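Local structure of sorbitol dehydrogenase (Gluconobacter oxydans, 5ITG) at residues K116-P121 against V169-R174; G134-E139 against T163-V168. The protein is a sorbitol dehydrogenase of the mannitol dehydrogenase family, probably oxidising D-sorbitol to L-sorbose with a nicotinamide cofactor. All blocks are in the same frame, centred on the assembly; numbering follows the deposited sequence.

Contact 1: K116-P121 against V169-R174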
loop_
_atom_site.group_PDB
_atom_site.type_symbol
_atom_site.label_atom_id
_atom_site.label_comp_id
_atom_site.label_asym_id
_atom_site.label_seq_id
_atom_site.Cartn_x
_atom_site.Cartn_y
_atom_site.Cartn_z
ATOM N N LYS A 116 5.692 -27.339 8.832
ATOM C CA LYS A 116 5.676 -28.406 7.837
ATOM C C LYS A 116 5.507 -27.800 6.447
ATOM O O LYS A 116 6.179 -28.203 5.494
ATOM C CB LYS A 116 4.529 -29.388 8.101
ATOM C CG LYS A 116 4.517 -30.575 7.151
ATOM C CD LYS A 116 3.252 -31.416 7.292
ATOM C CE LYS A 116 3.304 -32.646 6.385
ATOM N NZ LYS A 116 3.627 -32.285 4.965
ATOM N N HIS A 117 4.601 -26.836 6.327
ATOM C CA HIS A 117 4.382 -26.192 5.039
ATOM C C HIS A 117 5.621 -25.416 4.629
ATOM O O HIS A 117 6.053 -25.482 3.481
ATOM C CB HIS A 117 3.183 -25.237 5.096
ATOM C CG HIS A 117 1.879 -25.885 4.746
ATOM N ND1 HIS A 117 0.951 -26.256 5.694
ATOM C CD2 HIS A 117 1.351 -26.230 3.548
ATOM C CE1 HIS A 117 -0.093 -26.800 5.097
ATOM N NE2 HIS A 117 0.124 -26.796 3.795
ATOM N N LEU A 118 6.187 -24.688 5.585
ATOM C CA LEU A 118 7.372 -23.875 5.357
ATOM C C LEU A 118 8.608 -24.655 4.896
ATOM O O LEU A 118 9.445 -24.114 4.164
ATOM C CB LEU A 118 7.700 -23.097 6.627
ATOM C CG LEU A 118 7.327 -21.614 6.710
ATOM C CD1 LEU A 118 6.121 -21.292 5.847
ATOM C CD2 LEU A 118 7.077 -21.256 8.164
ATOM N N VAL A 119 8.733 -25.913 5.315
ATOM C CA VAL A 119 9.895 -26.701 4.915
ATOM C C VAL A 119 9.670 -27.515 3.650
ATOM O O VAL A 119 10.625 -28.036 3.077
ATOM C CB VAL A 119 10.364 -27.673 6.034
ATOM C CG1 VAL A 119 10.885 -26.895 7.222
ATOM C CG2 VAL A 119 9.231 -28.587 6.442
ATOM N N ASP A 120 8.418 -27.615 3.208
ATOM C CA ASP A 120 8.092 -28.379 2.003
ATOM C C ASP A 120 8.799 -27.800 0.781
ATOM O O ASP A 120 8.687 -26.609 0.493
ATOM C CB ASP A 120 6.578 -28.385 1.770
ATOM C CG ASP A 120 6.160 -29.351 0.673
ATOM O OD1 ASP A 120 6.615 -29.187 -0.478
ATOM O OD2 ASP A 120 5.377 -30.279 0.961
ATOM N N PRO A 121 9.531 -28.647 0.038
ATOM C CA PRO A 121 10.264 -28.219 -1.157
ATOM C C PRO A 121 9.410 -27.511 -2.209
ATOM O O PRO A 121 9.929 -26.716 -2.994
ATOM C CB PRO A 121 10.868 -29.526 -1.679
ATOM C CG PRO A 121 11.035 -30.345 -0.430
ATOM C CD PRO A 121 9.732 -30.088 0.283
ATOM N N VAL A 169 12.750 -17.951 9.885
ATOM C CA VAL A 169 14.141 -18.307 10.111
ATOM C C VAL A 169 14.302 -19.770 10.543
ATOM O O VAL A 169 15.217 -20.449 10.082
ATOM C CB VAL A 169 14.786 -17.349 11.135
ATOM C CG1 VAL A 169 16.155 -17.861 11.560
ATOM C CG2 VAL A 169 14.928 -15.958 10.498
ATOM N N GLU A 170 13.417 -20.265 11.409
ATOM C CA GLU A 170 13.506 -21.664 11.828
ATOM C C GLU A 170 13.251 -22.564 10.617
ATOM O O GLU A 170 13.902 -23.597 10.450
ATOM C CB GLU A 170 12.491 -21.965 12.938
ATOM C CG GLU A 170 12.384 -23.439 13.325
ATOM C CD GLU A 170 13.662 -24.018 13.940
ATOM O OE1 GLU A 170 14.672 -23.293 14.088
ATOM O OE2 GLU A 170 13.649 -25.218 14.278
ATOM N N ALA A 171 12.305 -22.175 9.765
ATOM C CA ALA A 171 12.013 -22.971 8.576
ATOM C C ALA A 171 13.242 -23.008 7.664
ATOM O O ALA A 171 13.602 -24.059 7.121
ATOM C CB ALA A 171 10.814 -22.385 7.826
ATOM N N LEU A 172 13.890 -21.858 7.500
ATOM C CA LEU A 172 15.077 -21.781 6.659
ATOM C C LEU A 172 16.213 -22.621 7.241
ATOM O O LEU A 172 16.957 -23.268 6.504
ATOM C CB LEU A 172 15.510 -20.322 6.496
ATOM C CG LEU A 172 14.577 -19.514 5.583
ATOM C CD1 LEU A 172 14.859 -18.031 5.700
ATOM C CD2 LEU A 172 14.752 -19.994 4.145
ATOM N N ARG A 173 16.337 -22.628 8.563
ATOM C CA ARG A 173 17.384 -23.415 9.210
ATOM C C ARG A 173 17.178 -24.892 8.884
ATOM O O ARG A 173 18.099 -25.583 8.435
ATOM C CB ARG A 173 17.346 -23.224 10.730
ATOM C CG ARG A 173 18.476 -23.944 11.466
ATOM C CD ARG A 173 18.292 -23.925 12.975
ATOM N NE ARG A 173 17.154 -24.735 13.409
ATOM C CZ ARG A 173 17.046 -26.049 13.219
ATOM N NH1 ARG A 173 18.009 -26.717 12.596
ATOM N NH2 ARG A 173 15.973 -26.700 13.653
ATOM N N ARG A 174 15.957 -25.370 9.102
ATOM C CA ARG A 174 15.631 -26.767 8.845
ATOM C C ARG A 174 15.842 -27.161 7.392
ATOM O O ARG A 174 16.368 -28.246 7.109
ATOM C CB ARG A 174 14.190 -27.058 9.274
ATOM C CG ARG A 174 13.972 -26.858 10.766
ATOM C CD ARG A 174 12.614 -27.353 11.215
ATOM N NE ARG A 174 12.391 -27.054 12.623
ATOM C CZ ARG A 174 11.299 -27.396 13.297
ATOM N NH1 ARG A 174 10.322 -28.058 12.690
ATOM N NH2 ARG A 174 11.184 -27.070 14.580
#
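Leu118 and Ala171 meet where two helices come close, and their CB atoms stand only 3.4 Å apart, tighter than ordinary van der Waals contact. The methyl of Ala171 points toward helix 111-119 and meets the root of the leucine side chain, with Leu118 CG 3.7 Å from Ala171 CB and Leu118 CD2 alongside. A residue as short as alanine suits so close an approach: the backbones at Val119 and Ala171 come within 5.6 Å, CA to CA. Beside this pair, the CG1 branch of Val119 touches both the carbonyl oxygen of Ala171 and the CB of Arg174, 3.9 Å from each; the valine and arginine side chains cross at a slant. Arg174 meets the valine with CB alone and sends its charge elsewhere. CG lies anti to the carbonyl carbon (chi1 -63°), and the extended chain beyond it brings NE to Glu170 OE2 at 2.8 Å, with the oxygen in the guanidinium plane. Arg173 grips the same carboxylate side-on through NE and NH2, and its NH2 reaches OE2 from the same face as Arg174 NE. Arg175 adds a polar tie through NH1 to the carbonyl oxygens of Leu118 and Asp120. With Leu118 also resting on Val29 and Phe31 of strand 26-31, this is side-by-side helix packing against the parallel strands of a Rossmann-fold sheet.

Contact 2: G134-E139 against T163-V168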
loop_
_atom_site.group_PDB
_atom_site.type_symbol
_atom_site.label_atom_id
_atom_site.label_comp_id
_atom_site.label_asym_id
_atom_site.label_seq_id
_atom_site.Cartn_x
_atom_site.Cartn_y
_atom_site.Cartn_z
ATOM N N GLY A 134 4.556 -4.546 11.890
ATOM C CA GLY A 134 4.796 -5.973 11.951
ATOM C C GLY A 134 6.238 -6.393 11.739
ATOM O O GLY A 134 6.604 -7.506 12.100
ATOM N N TYR A 135 7.063 -5.525 11.158
ATOM C CA TYR A 135 8.458 -5.881 10.917
ATOM C C TYR A 135 9.363 -5.679 12.135
ATOM O O TYR A 135 10.556 -5.985 12.097
ATOM C CB TYR A 135 8.998 -5.129 9.691
ATOM C CG TYR A 135 8.348 -5.589 8.394
ATOM C CD1 TYR A 135 7.156 -5.018 7.949
ATOM C CD2 TYR A 135 8.875 -6.661 7.668
ATOM C CE1 TYR A 135 6.497 -5.507 6.820
ATOM C CE2 TYR A 135 8.221 -7.164 6.535
ATOM C CZ TYR A 135 7.028 -6.584 6.120
ATOM O OH TYR A 135 6.343 -7.112 5.041
ATOM N N ASN A 136 8.786 -5.170 13.219
ATOM C CA ASN A 136 9.524 -4.991 14.466
ATOM C C ASN A 136 10.816 -4.191 14.348
ATOM O O ASN A 136 11.845 -4.581 14.903
ATOM C CB ASN A 136 9.815 -6.370 15.079
ATOM C CG ASN A 136 10.538 -6.286 16.419
ATOM O OD1 ASN A 136 10.149 -5.525 17.303
ATOM N ND2 ASN A 136 11.584 -7.084 16.577
ATOM N N ILE A 137 10.769 -3.083 13.611
ATOM C CA ILE A 137 11.937 -2.221 13.469
ATOM C C ILE A 137 11.765 -1.068 14.463
ATOM O O ILE A 137 10.794 -0.321 14.385
ATOM C CB ILE A 137 12.047 -1.615 12.051
ATOM C CG1 ILE A 137 12.177 -2.724 11.008
ATOM C CG2 ILE A 137 13.230 -0.665 11.986
ATOM C CD1 ILE A 137 13.331 -3.676 11.241
ATOM N N ASN A 138 12.700 -0.936 15.398
ATOM C CA ASN A 138 12.631 0.135 16.387
ATOM C C ASN A 138 12.675 1.479 15.664
ATOM O O ASN A 138 13.555 1.724 14.841
ATOM C CB ASN A 138 13.792 0.004 17.378
ATOM C CG ASN A 138 13.778 1.082 18.447
ATOM O OD1 ASN A 138 14.027 2.251 18.168
ATOM N ND2 ASN A 138 13.483 0.689 19.680
ATOM N N GLU A 139 11.708 2.339 15.973
ATOM C CA GLU A 139 11.591 3.652 15.345
ATOM C C GLU A 139 12.730 4.607 15.665
ATOM O O GLU A 139 12.989 5.541 14.909
ATOM C CB GLU A 139 10.264 4.306 15.747
ATOM C CG GLU A 139 9.037 3.472 15.432
ATOM C CD GLU A 139 7.743 4.179 15.799
ATOM O OE1 GLU A 139 7.613 4.613 16.965
ATOM O OE2 GLU A 139 6.854 4.297 14.928
ATOM N N THR A 163 6.451 -15.820 16.318
ATOM C CA THR A 163 6.558 -14.645 15.451
ATOM C C THR A 163 6.902 -15.054 14.025
ATOM O O THR A 163 7.471 -16.125 13.795
ATOM C CB THR A 163 7.639 -13.651 15.944
ATOM O OG1 THR A 163 8.942 -14.193 15.702
ATOM C CG2 THR A 163 7.474 -13.371 17.431
ATOM N N VAL A 164 6.555 -14.199 13.068
ATOM C CA VAL A 164 6.838 -14.493 11.669
ATOM C C VAL A 164 8.339 -14.680 11.512
ATOM O O VAL A 164 8.793 -15.547 10.775
ATOM C CB VAL A 164 6.326 -13.352 10.731
ATOM C CG1 VAL A 164 7.117 -12.073 10.959
ATOM C CG2 VAL A 164 6.401 -13.795 9.279
ATOM N N PHE A 165 9.112 -13.873 12.231
ATOM C CA PHE A 165 10.569 -13.962 12.175
ATOM C C PHE A 165 11.015 -15.354 12.616
ATOM O O PHE A 165 11.832 -16.001 11.956
ATOM C CB PHE A 165 11.190 -12.917 13.099
ATOM C CG PHE A 165 10.521 -11.583 13.024
ATOM C CD1 PHE A 165 10.571 -10.830 11.855
ATOM C CD2 PHE A 165 9.819 -11.087 14.110
ATOM C CE1 PHE A 165 9.926 -9.599 11.771
ATOM C CE2 PHE A 165 9.174 -9.860 14.038
ATOM C CZ PHE A 165 9.228 -9.113 12.861
ATOM N N GLY A 166 10.473 -15.805 13.744
ATOM C CA GLY A 166 10.822 -17.114 14.263
ATOM C C GLY A 166 10.453 -18.251 13.326
ATOM O O GLY A 166 11.245 -19.172 13.126
ATOM N N TYR A 167 9.251 -18.193 12.756
ATOM C CA TYR A 167 8.780 -19.229 11.839
ATOM C C TYR A 167 9.628 -19.307 10.578
ATOM O O TYR A 167 10.062 -20.385 10.170
ATOM C CB TYR A 167 7.329 -18.958 11.436
ATOM C CG TYR A 167 6.289 -19.496 12.396
ATOM C CD1 TYR A 167 5.995 -20.861 12.443
ATOM C CD2 TYR A 167 5.590 -18.642 13.247
ATOM C CE1 TYR A 167 5.025 -21.364 13.318
ATOM C CE2 TYR A 167 4.617 -19.135 14.128
ATOM C CZ TYR A 167 4.343 -20.495 14.155
ATOM O OH TYR A 167 3.391 -20.988 15.021
ATOM N N VAL A 168 9.851 -18.154 9.958
ATOM C CA VAL A 168 10.620 -18.081 8.722
ATOM C C VAL A 168 12.068 -18.510 8.894
ATOM O O VAL A 168 12.565 -19.339 8.135
ATOM C CB VAL A 168 10.564 -16.647 8.131
ATOM C CG1 VAL A 168 11.576 -16.492 7.006
ATOM C CG2 VAL A 168 9.155 -16.374 7.602
#
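The far end of the Phe165 ring pushes into the bend of the chain at Gly134, Tyr135 and Asn136, a contact in which one side chain does nearly all the touching. Its CZ lies 3.2 Å from Gly134 O and 3.5 Å from Tyr135 O, while the CB of Asn136 sits 3.6 Å from the same carbon. All three approach the ring obliquely, and Tyr135 CA lies at its edge, in the ring plane. No hydrogen bond crosses here, and the contact is made by close packing alone. With CG anti to the carbonyl carbon (chi1 -43°), Phe165 reaches out from the first turn of its helix, and Val164 CG1 covers the centre of one ring face. Phe144 adds an edge-to-face stack. Replacing Phe165 by an alanine is likely to open a gap beside the carbonyls of Gly134 and Tyr135 and to deprive Phe144 of its aromatic partner. The polar ends lie outside this tight spot: the side chain of Tyr135 leaves its backbone away from the helix, and its OH bonds to Asp189 and Ser187, whereas Asn136 ND2 bonds to Asp145 O. Beyond Asn136 the contact loosens, as the loop runs away from the helix until Glu139 is exposed to solvent. The helix start is capped by Thr163, whose OG1 accepts from Gly166 N at 3.0 Å. A loop leaving strand 125-128 thus packs on the first turn of helix 164-177, within the beta-alpha-beta crossover to strand 184-187 that belongs to the Rossmann fold.

How the contacts relate
Following the chain from the N terminus, strand 26-31 precedes helix 111-119, whose end supplies the first half of contact 1. The chain then forms strand 125-128 and the loop holding 134-139, passes through helix 149-156 and enters helix 164-177. Contact 2 closes the shorter loop, at the start of that helix; contact 1 closes the longer one, further along it, so the two nest without crossing. Their centres are about 17 Å apart, yet they touch where Leu118 CD2 lies 3.7 Å from Tyr167 O. One helix is thereby tied to its neighbouring helix and to the loop after strand 125-128, while Val164, Tyr167 and Val168 rest on Phe31 of strand 26-31.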